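Local atomic coordinates of CCHC-type domain-containing protein (Trypanosoma brucei brucei, PDB entry 7C45), a protein that binds oligouridine RNA and probably acts as a metal-dependent 3'-5' exonuclease that trims guide RNAs in trypanosomes. Residues A[122-131]-A[195-203]; A[37-45]-A[188-196]. All blocks are in the same frame, centred on the assembly; numbering follows the deposited sequence.

Contact 1: A[122-131]-A[195-203]; sequences LDLQVFFTAI and ILLLSNYLV. With nucleotides of chain B.
With CG set beside its backbone N (chi1 -67°) and the end of the chain extended (chi2 -173°), Leu-124 drives its CD1 methyl into helix 195-202, while the same pair of settings in Leu-202 (chi1 -69°) sends its two methyls back toward helix 124-131. Leu-124 is a knob in a hole made by Ile-195, Leu-198, Ser-199 and Leu-202. Its CD1 comes within 3.3 Å of Ile-195 O and 3.8 Å from Leu-198 CB. The branched end of leucine suits this socket: CD1 enters it while CD2 stays beside Leu-202 and Val-203. Small Ser-199 makes part of the floor. One turn on, Leu-202 CB lies over one face of the Phe-127 ring, and Leu-202 O is 3.4 Å from Phe-127 CZ. Ile-131 CD1 then meets Leu-202 CD2 at 3.8 Å. Where strand 121-123 gives way to the helix, Leu-122 meets Val-203, just past the end of the other helix; the two side chains pass alongside, pointing opposite ways, CD2 to CG2 at 3.7 Å. Asp-123 caps helix 124-131: its OD1 accepts the N-H of Val-126 at 3.3 Å (N to OD1) from above the carboxylate plane. From the helix side turned away from 195-203, Gln-125 NE2 gives a 2.8 Å hydrogen bond to O2' of U8 of chain B, a group that marks the sugar as ribose. No hydrogen bond joins the two segments, so their union rests on apolar shape fit; the cap and the RNA bond both belong to the 122-131 side.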
loop_
_atom_site.group_PDB
_atom_site.type_symbol
_atom_site.label_atom_id
_atom_site.label_comp_id
_atom_site.label_asym_id
_atom_site.label_seq_id
_atom_site.Cartn_x
_atom_site.Cartn_y
_atom_site.Cartn_z
ATOM N N LEU A 122 2.443 7.426 5.898
ATOM C CA LEU A 122 1.849 6.293 6.601
ATOM C C LEU A 122 1.766 5.136 5.627
ATOM O O LEU A 122 1.108 5.252 4.592
ATOM C CB LEU A 122 0.458 6.641 7.133
ATOM C CG LEU A 122 -0.243 5.515 7.889
ATOM C CD1 LEU A 122 0.554 5.200 9.121
ATOM C CD2 LEU A 122 -1.636 6.015 8.301
ATOM N N ASP A 123 2.422 4.022 5.959
ATOM C CA ASP A 123 2.493 2.860 5.082
ATOM C C ASP A 123 1.446 1.860 5.554
ATOM O O ASP A 123 1.565 1.283 6.639
ATOM C CB ASP A 123 3.902 2.270 5.104
ATOM C CG ASP A 123 4.076 1.103 4.150
ATOM O OD1 ASP A 123 3.118 0.398 3.825
ATOM O OD2 ASP A 123 5.232 0.893 3.726
ATOM N N LEU A 124 0.399 1.675 4.757
ATOM C CA LEU A 124 -0.714 0.853 5.225
ATOM C C LEU A 124 -0.362 -0.631 5.236
ATOM O O LEU A 124 -0.948 -1.404 6.010
ATOM C CB LEU A 124 -1.948 1.107 4.368
ATOM C CG LEU A 124 -2.552 2.506 4.489
ATOM C CD1 LEU A 124 -3.865 2.551 3.703
ATOM C CD2 LEU A 124 -2.757 2.946 5.954
ATOM N N GLN A 125 0.571 -1.063 4.388
ATOM C CA GLN A 125 1.037 -2.444 4.502
ATOM C C GLN A 125 1.693 -2.669 5.849
ATOM O O GLN A 125 1.416 -3.667 6.530
ATOM C CB GLN A 125 2.028 -2.778 3.387
ATOM C CG GLN A 125 2.407 -4.249 3.335
ATOM C CD GLN A 125 3.551 -4.525 2.372
ATOM O OE1 GLN A 125 4.622 -3.955 2.498
ATOM N NE2 GLN A 125 3.305 -5.380 1.384
ATOM N N VAL A 126 2.564 -1.737 6.251
ATOM C CA VAL A 126 3.190 -1.788 7.573
ATOM C C VAL A 126 2.124 -1.754 8.674
ATOM O O VAL A 126 2.219 -2.492 9.665
ATOM C CB VAL A 126 4.212 -0.649 7.730
ATOM C CG1 VAL A 126 4.776 -0.610 9.126
ATOM C CG2 VAL A 126 5.359 -0.837 6.729
ATOM N N PHE A 127 1.108 -0.890 8.519
ATOM C CA PHE A 127 -0.009 -0.848 9.471
ATOM C C PHE A 127 -0.608 -2.240 9.652
ATOM O O PHE A 127 -0.766 -2.728 10.782
ATOM C CB PHE A 127 -1.076 0.147 8.991
ATOM C CG PHE A 127 -1.836 0.848 10.115
ATOM C CD1 PHE A 127 -2.281 0.147 11.210
ATOM C CD2 PHE A 127 -2.066 2.208 10.061
ATOM C CE1 PHE A 127 -2.990 0.785 12.245
ATOM C CE2 PHE A 127 -2.749 2.876 11.091
ATOM C CZ PHE A 127 -3.206 2.151 12.186
ATOM N N PHE A 128 -0.915 -2.909 8.545
ATOM C CA PHE A 128 -1.511 -4.238 8.642
ATOM C C PHE A 128 -0.553 -5.219 9.297
ATOM O O PHE A 128 -0.960 -6.015 10.150
ATOM C CB PHE A 128 -1.933 -4.742 7.266
ATOM C CG PHE A 128 -2.727 -6.029 7.310
ATOM C CD1 PHE A 128 -4.077 -6.008 7.626
ATOM C CD2 PHE A 128 -2.125 -7.242 7.050
ATOM C CE1 PHE A 128 -4.807 -7.181 7.670
ATOM C CE2 PHE A 128 -2.855 -8.420 7.084
ATOM C CZ PHE A 128 -4.190 -8.389 7.387
ATOM N N THR A 129 0.732 -5.172 8.926
ATOM C CA THR A 129 1.699 -6.042 9.592
ATOM C C THR A 129 1.774 -5.752 11.087
ATOM O O THR A 129 1.826 -6.682 11.894
ATOM C CB THR A 129 3.074 -5.903 8.936
ATOM O OG1 THR A 129 2.970 -6.365 7.593
ATOM C CG2 THR A 129 4.106 -6.751 9.677
ATOM N N ALA A 130 1.746 -4.469 11.480
ATOM C CA ALA A 130 1.870 -4.120 12.894
ATOM C C ALA A 130 0.719 -4.700 13.699
ATOM O O ALA A 130 0.901 -5.107 14.854
ATOM C CB ALA A 130 1.916 -2.597 13.060
ATOM N N ILE A 131 -0.458 -4.757 13.090
ATOM C CA ILE A 131 -1.611 -5.385 13.732
ATOM C C ILE A 131 -1.345 -6.869 13.935
ATOM O O ILE A 131 -1.542 -7.410 15.030
ATOM C CB ILE A 131 -2.877 -5.140 12.895
ATOM C CG1 ILE A 131 -3.251 -3.650 12.949
ATOM C CG2 ILE A 131 -4.049 -6.033 13.356
ATOM C CD1 ILE A 131 -4.346 -3.248 11.980
ATOM N N ILE A 195 -5.711 2.050 -1.651
ATOM C CA ILE A 195 -5.019 2.649 -0.521
ATOM C C ILE A 195 -5.926 3.628 0.209
ATOM O O ILE A 195 -5.990 3.631 1.440
ATOM C CB ILE A 195 -3.725 3.332 -0.996
ATOM C CG1 ILE A 195 -2.739 2.248 -1.428
ATOM C CG2 ILE A 195 -3.147 4.168 0.133
ATOM C CD1 ILE A 195 -1.477 2.772 -2.191
ATOM N N LEU A 196 -6.611 4.499 -0.534
ATOM C CA LEU A 196 -7.434 5.497 0.135
ATOM C C LEU A 196 -8.596 4.829 0.862
ATOM O O LEU A 196 -8.908 5.172 2.006
ATOM C CB LEU A 196 -7.915 6.547 -0.878
ATOM C CG LEU A 196 -8.661 7.762 -0.306
ATOM C CD1 LEU A 196 -7.736 8.615 0.536
ATOM C CD2 LEU A 196 -9.328 8.608 -1.403
ATOM N N LEU A 197 -9.213 3.832 0.246
ATOM C CA LEU A 197 -10.330 3.199 0.934
ATOM C C LEU A 197 -9.846 2.408 2.143
ATOM O O LEU A 197 -10.523 2.375 3.179
ATOM C CB LEU A 197 -11.127 2.332 -0.029
ATOM C CG LEU A 197 -10.705 0.951 -0.507
ATOM C CD1 LEU A 197 -11.114 -0.154 0.478
ATOM C CD2 LEU A 197 -11.291 0.697 -1.875
ATOM N N LEU A 198 -8.662 1.781 2.039
ATOM C CA LEU A 198 -8.114 1.058 3.182
ATOM C C LEU A 198 -7.843 1.977 4.353
ATOM O O LEU A 198 -7.951 1.549 5.514
ATOM C CB LEU A 198 -6.820 0.348 2.786
ATOM C CG LEU A 198 -7.065 -0.961 2.024
ATOM C CD1 LEU A 198 -5.759 -1.499 1.444
ATOM C CD2 LEU A 198 -7.751 -2.008 2.919
ATOM N N SER A 199 -7.440 3.223 4.078
ATOM C CA SER A 199 -7.183 4.167 5.160
ATOM C C SER A 199 -8.440 4.425 5.970
ATOM O O SER A 199 -8.352 4.693 7.167
ATOM C CB SER A 199 -6.632 5.486 4.624
ATOM O OG SER A 199 -7.629 6.180 3.890
ATOM N N ASN A 200 -9.612 4.310 5.343
ATOM C CA ASN A 200 -10.863 4.515 6.072
ATOM C C ASN A 200 -11.082 3.429 7.107
ATOM O O ASN A 200 -11.733 3.663 8.131
ATOM C CB ASN A 200 -12.047 4.549 5.105
ATOM C CG ASN A 200 -12.133 5.851 4.329
ATOM O OD1 ASN A 200 -11.615 6.886 4.763
ATOM N ND2 ASN A 200 -12.799 5.808 3.181
ATOM N N TYR A 201 -10.564 2.236 6.853
ATOM C CA TYR A 201 -10.729 1.151 7.795
ATOM C C TYR A 201 -9.660 1.151 8.871
ATOM O O TYR A 201 -9.934 0.750 10.002
ATOM C CB TYR A 201 -10.690 -0.189 7.065
ATOM C CG TYR A 201 -11.884 -0.471 6.189
ATOM C CD1 TYR A 201 -11.940 -0.004 4.874
ATOM C CD2 TYR A 201 -12.948 -1.209 6.667
ATOM C CE1 TYR A 201 -13.017 -0.273 4.077
ATOM C CE2 TYR A 201 -14.027 -1.476 5.878
ATOM C CZ TYR A 201 -14.057 -1.020 4.587
ATOM O OH TYR A 201 -15.140 -1.304 3.810
ATOM N N LEU A 202 -8.442 1.581 8.535
ATOM C CA LEU A 202 -7.297 1.410 9.414
ATOM C C LEU A 202 -6.972 2.648 10.230
ATOM O O LEU A 202 -6.443 2.520 11.336
ATOM C CB LEU A 202 -6.068 1.001 8.589
ATOM C CG LEU A 202 -6.127 -0.410 7.983
ATOM C CD1 LEU A 202 -4.982 -0.687 6.985
ATOM C CD2 LEU A 202 -6.145 -1.476 9.091
ATOM N N VAL A 203 -7.283 3.833 9.716
ATOM C CA VAL A 203 -6.890 5.099 10.318
ATOM C C VAL A 203 -8.095 5.694 11.025
ATOM O O VAL A 203 -9.201 5.723 10.468
ATOM C CB VAL A 203 -6.340 6.063 9.252
ATOM C CG1 VAL A 203 -5.786 7.320 9.890
ATOM C CG2 VAL A 203 -5.292 5.371 8.437
ATOM P P U B 8 4.254 -11.683 -1.891
ATOM O OP1 U B 8 5.444 -12.412 -2.380
ATOM O OP2 U B 8 3.443 -12.309 -0.817
ATOM O "O5'" U B 8 4.757 -10.235 -1.501
ATOM C "C5'" U B 8 4.151 -9.507 -0.453
ATOM C "C4'" U B 8 4.759 -8.141 -0.347
ATOM O "O4'" U B 8 6.177 -8.258 -0.089
ATOM C "C3'" U B 8 4.680 -7.265 -1.586
ATOM O "O3'" U B 8 3.422 -6.634 -1.702
ATOM C "C2'" U B 8 5.829 -6.292 -1.370
ATOM O "O2'" U B 8 5.470 -5.290 -0.421
ATOM C "C1'" U B 8 6.866 -7.204 -0.713
ATOM N N1 U B 8 7.805 -7.816 -1.683
ATOM C C2 U B 8 8.866 -7.056 -2.101
ATOM O O2 U B 8 9.014 -5.905 -1.742
ATOM N N3 U B 8 9.718 -7.693 -2.979
ATOM C C4 U B 8 9.588 -9.004 -3.410
ATOM O O4 U B 8 10.417 -9.481 -4.190
ATOM C C5 U B 8 8.467 -9.725 -2.896
ATOM C C6 U B 8 7.628 -9.116 -2.057
#

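Contact 2: A[37-45]-A[188-196]. With CA (calcium ion), chain E; CA (calcium ion), chain F; nucleotides of chain B.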
loop_
_atom_site.group_PDB
_atom_site.type_symbol
_atom_site.label_atom_id
_atom_site.label_comp_id
_atom_site.label_asym_id
_atom_site.label_seq_id
_atom_site.Cartn_x
_atom_site.Cartn_y
_atom_site.Cartn_z
ATOM N N SER A 37 -5.212 13.835 3.236
ATOM C CA SER A 37 -4.532 12.575 2.967
ATOM C C SER A 37 -4.433 12.356 1.462
ATOM O O SER A 37 -5.399 12.596 0.733
ATOM C CB SER A 37 -5.260 11.391 3.613
ATOM O OG SER A 37 -5.304 11.553 5.009
ATOM N N ILE A 38 -3.265 11.898 1.003
ATOM C CA ILE A 38 -3.031 11.606 -0.409
ATOM C C ILE A 38 -2.451 10.205 -0.513
ATOM O O ILE A 38 -1.349 9.962 -0.023
ATOM C CB ILE A 38 -2.063 12.605 -1.065
ATOM C CG1 ILE A 38 -2.528 14.047 -0.877
ATOM C CG2 ILE A 38 -1.869 12.258 -2.544
ATOM C CD1 ILE A 38 -1.508 15.010 -1.318
ATOM N N ALA A 39 -3.192 9.294 -1.138
ATOM C CA ALA A 39 -2.678 7.969 -1.456
ATOM C C ALA A 39 -1.738 8.074 -2.652
ATOM O O ALA A 39 -2.105 8.670 -3.667
ATOM C CB ALA A 39 -3.823 7.020 -1.779
ATOM N N LEU A 40 -0.556 7.470 -2.537
ATOM C CA LEU A 40 0.461 7.534 -3.585
ATOM C C LEU A 40 0.895 6.147 -4.021
ATOM O O LEU A 40 0.863 5.192 -3.245
ATOM C CB LEU A 40 1.683 8.293 -3.136
ATOM C CG LEU A 40 1.495 9.788 -2.947
ATOM C CD1 LEU A 40 2.728 10.369 -2.289
ATOM C CD2 LEU A 40 1.249 10.485 -4.286
ATOM N N ASP A 41 1.340 6.072 -5.272
ATOM C CA ASP A 41 1.823 4.847 -5.884
ATOM C C ASP A 41 2.733 5.270 -7.032
ATOM O O ASP A 41 2.650 6.397 -7.523
ATOM C CB ASP A 41 0.641 3.999 -6.344
ATOM C CG ASP A 41 1.024 2.615 -6.813
ATOM O OD1 ASP A 41 2.100 2.123 -6.481
ATOM O OD2 ASP A 41 0.195 2.022 -7.509
ATOM N N ILE A 42 3.613 4.363 -7.451
ATOM C CA ILE A 42 4.510 4.659 -8.570
ATOM C C ILE A 42 4.555 3.455 -9.492
ATOM O O ILE A 42 4.673 2.316 -9.027
ATOM C CB ILE A 42 5.934 5.019 -8.093
ATOM C CG1 ILE A 42 5.922 6.276 -7.216
ATOM C CG2 ILE A 42 6.852 5.207 -9.274
ATOM C CD1 ILE A 42 7.293 6.604 -6.628
ATOM N N GLU A 43 4.472 3.705 -10.805
ATOM C CA GLU A 43 4.804 2.702 -11.815
ATOM C C GLU A 43 6.110 3.077 -12.502
ATOM O O GLU A 43 6.274 4.211 -12.956
ATOM C CB GLU A 43 3.713 2.554 -12.877
ATOM C CG GLU A 43 2.305 2.187 -12.350
ATOM C CD GLU A 43 2.298 1.027 -11.359
ATOM O OE1 GLU A 43 2.918 -0.008 -11.674
ATOM O OE2 GLU A 43 1.629 1.138 -10.286
ATOM N N ALA A 44 7.019 2.107 -12.611
ATOM C CA ALA A 44 8.342 2.375 -13.155
ATOM C C ALA A 44 8.667 1.362 -14.249
ATOM O O ALA A 44 8.073 0.285 -14.326
ATOM C CB ALA A 44 9.408 2.341 -12.046
ATOM N N PHE A 45 9.604 1.734 -15.119
ATOM C CA PHE A 45 10.105 0.792 -16.109
ATOM C C PHE A 45 10.524 -0.506 -15.428
ATOM O O PHE A 45 11.278 -0.481 -14.457
ATOM C CB PHE A 45 11.325 1.364 -16.837
ATOM C CG PHE A 45 11.038 2.477 -17.820
ATOM C CD1 PHE A 45 9.884 3.226 -17.777
ATOM C CD2 PHE A 45 11.974 2.752 -18.804
ATOM C CE1 PHE A 45 9.673 4.264 -18.698
ATOM C CE2 PHE A 45 11.777 3.753 -19.719
ATOM C CZ PHE A 45 10.610 4.523 -19.658
ATOM N N ALA A 188 -2.765 1.118 -13.650
ATOM C CA ALA A 188 -2.014 2.031 -12.801
ATOM C C ALA A 188 -2.906 2.741 -11.794
ATOM O O ALA A 188 -2.437 3.119 -10.723
ATOM C CB ALA A 188 -1.268 3.067 -13.651
ATOM N N ALA A 189 -4.179 2.956 -12.122
ATOM C CA ALA A 189 -5.036 3.725 -11.224
ATOM C C ALA A 189 -5.520 2.927 -10.022
ATOM O O ALA A 189 -5.914 3.526 -9.027
ATOM C CB ALA A 189 -6.262 4.249 -11.971
ATOM N N GLY A 190 -5.469 1.598 -10.087
ATOM C CA GLY A 190 -6.204 0.792 -9.120
ATOM C C GLY A 190 -5.674 0.905 -7.703
ATOM O O GLY A 190 -6.446 1.039 -6.754
ATOM N N ASP A 191 -4.352 0.849 -7.530
ATOM C CA ASP A 191 -3.826 0.725 -6.174
ATOM C C ASP A 191 -4.163 1.925 -5.294
ATOM O O ASP A 191 -4.454 1.747 -4.107
ATOM C CB ASP A 191 -2.320 0.506 -6.183
ATOM C CG ASP A 191 -1.935 -0.888 -6.604
ATOM O OD1 ASP A 191 -2.791 -1.791 -6.576
ATOM O OD2 ASP A 191 -0.759 -1.079 -6.963
ATOM N N VAL A 192 -4.106 3.156 -5.831
ATOM C CA VAL A 192 -4.310 4.296 -4.941
ATOM C C VAL A 192 -5.764 4.386 -4.499
ATOM O O VAL A 192 -6.041 4.860 -3.394
ATOM C CB VAL A 192 -3.851 5.629 -5.554
ATOM C CG1 VAL A 192 -2.305 5.732 -5.522
ATOM C CG2 VAL A 192 -4.434 5.835 -6.965
ATOM N N ARG A 193 -6.704 3.941 -5.339
ATOM C CA ARG A 193 -8.088 3.821 -4.873
ATOM C C ARG A 193 -8.159 2.892 -3.671
ATOM O O ARG A 193 -8.797 3.200 -2.662
ATOM C CB ARG A 193 -9.004 3.285 -5.979
ATOM C CG ARG A 193 -9.214 4.175 -7.186
ATOM C CD ARG A 193 -10.379 3.634 -8.009
ATOM N NE ARG A 193 -10.438 4.207 -9.334
ATOM C CZ ARG A 193 -9.992 3.611 -10.435
ATOM N NH1 ARG A 193 -9.419 2.412 -10.377
ATOM N NH2 ARG A 193 -10.087 4.226 -11.603
ATOM N N HIS A 194 -7.510 1.738 -3.779
ATOM C CA HIS A 194 -7.497 0.763 -2.692
ATOM C C HIS A 194 -6.795 1.306 -1.460
ATOM O O HIS A 194 -7.231 1.069 -0.342
ATOM C CB HIS A 194 -6.813 -0.513 -3.161
ATOM C CG HIS A 194 -7.512 -1.171 -4.299
ATOM N ND1 HIS A 194 -8.882 -1.143 -4.446
ATOM C CD2 HIS A 194 -7.031 -1.870 -5.349
ATOM C CE1 HIS A 194 -9.216 -1.797 -5.543
ATOM N NE2 HIS A 194 -8.114 -2.248 -6.107
ATOM N N ILE A 195 -5.711 2.050 -1.651
ATOM C CA ILE A 195 -5.019 2.649 -0.521
ATOM C C ILE A 195 -5.926 3.628 0.209
ATOM O O ILE A 195 -5.990 3.631 1.440
ATOM C CB ILE A 195 -3.725 3.332 -0.996
ATOM C CG1 ILE A 195 -2.739 2.248 -1.428
ATOM C CG2 ILE A 195 -3.147 4.168 0.133
ATOM C CD1 ILE A 195 -1.477 2.772 -2.191
ATOM N N LEU A 196 -6.611 4.499 -0.534
ATOM C CA LEU A 196 -7.434 5.497 0.135
ATOM C C LEU A 196 -8.596 4.829 0.862
ATOM O O LEU A 196 -8.908 5.172 2.006
ATOM C CB LEU A 196 -7.915 6.547 -0.878
ATOM C CG LEU A 196 -8.661 7.762 -0.306
ATOM C CD1 LEU A 196 -7.736 8.615 0.536
ATOM C CD2 LEU A 196 -9.328 8.608 -1.403
HETATM CA CA CA E . 0.713 0.112 -8.461
HETATM CA CA CA F . 3.230 0.247 -5.508
ATOM P P U B 10 3.351 -2.052 -7.332
ATOM O OP1 U B 10 2.499 -0.872 -7.574
ATOM O OP2 U B 10 2.775 -3.429 -7.392
ATOM O "O5'" U B 10 4.597 -2.010 -8.330
ATOM C "C5'" U B 10 5.204 -0.770 -8.657
ATOM C "C4'" U B 10 6.380 -0.953 -9.579
ATOM O "O4'" U B 10 7.237 -1.982 -9.048
ATOM C "C3'" U B 10 6.060 -1.434 -10.984
ATOM O "O3'" U B 10 5.670 -0.385 -11.839
ATOM C "C2'" U B 10 7.362 -2.085 -11.418
ATOM O "O2'" U B 10 8.281 -1.084 -11.836
ATOM C "C1'" U B 10 7.856 -2.683 -10.102
ATOM N N1 U B 10 7.520 -4.113 -9.970
ATOM C C2 U B 10 8.361 -4.984 -10.626
ATOM O O2 U B 10 9.310 -4.589 -11.288
ATOM N N3 U B 10 8.034 -6.308 -10.478
ATOM C C4 U B 10 6.981 -6.820 -9.746
ATOM O O4 U B 10 6.819 -8.036 -9.711
ATOM C C5 U B 10 6.162 -5.849 -9.085
ATOM C C6 U B 10 6.456 -4.552 -9.214
HETATM O O HOH W 1 -2.269 3.378 -7.981
HETATM O O HOH W 2 5.106 1.418 -6.386
HETATM O O HOH W 3 -1.965 0.205 -9.479
HETATM O O HOH W 4 0.198 -1.803 -9.960
HETATM O O HOH W 5 1.652 -0.524 -3.813
HETATM O O HOH W 6 4.116 1.150 -3.380
#
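Asp-41 reaches from strand 37-44 toward helix 188-196, and each part of its side chain has its own neighbour. CB rests against Val-192 CG1 at 3.5 Å. With CG anti to the backbone N (chi1 -172°), the carboxylate is carried to the two calcium ions and divides its oxygens between them. OD1 binds the chain F calcium ion at 2.4 Å; OD2 binds the chain E ion at 2.2 Å and also accepts a hydrogen bond from water 1, which Ala-188 O and Val-192 N hold in place. Asp-191 crosses Asp-41 with its carboxylate plane turned by 42°, and OD2 of one lies 3.3 Å from OD2 of the other, a closeness of like charges that the shared metal probably makes tolerable. Glu-43, bent at chi2, brings OE2 to the chain E ion, while OE1 accepts the O3' hydroxyl of U10 of chain B. The OP1 oxygen of U10 bridges both ions, the arrangement expected of a two-metal DEDD-family exonuclease. Ala-44 completes the grip on this sugar through its backbone: N donates to O3' and O accepts from O2'. Behind the metals the packing turns apolar: Ala-39 CB is pressed against Ile-195 CG2 at 3.5 Å, and the small methyl of alanine suits so close an approach of strand to helix. The strand runs between strands 57-64 and 97-100 of the mixed sheet; the 188-196 part of helix 182-202 runs roughly antiparallel to it, and Val-192 also touches strand 70-74.

Both contacts are buried and both use helix 182-202, whose middle turns serve contact 2 and whose last turns serve contact 1; Ile-195 packs in both. Their centres are 13 Å apart. Contact 2 packs the helix on a central strand of the sheet, so small and branched apolar residues lie beside carboxylates that, like the RNA phosphate, are probably balanced by the calcium ions. Contact 1 packs it on the helix that follows edge strand 121-123, and there leucines, a phenylalanine and branched Ile-131 and Val-203 do the work. RNA is met by both, at different nucleotides: through a glutamine amide beside contact 1, and through metals, glutamate and backbone in contact 2.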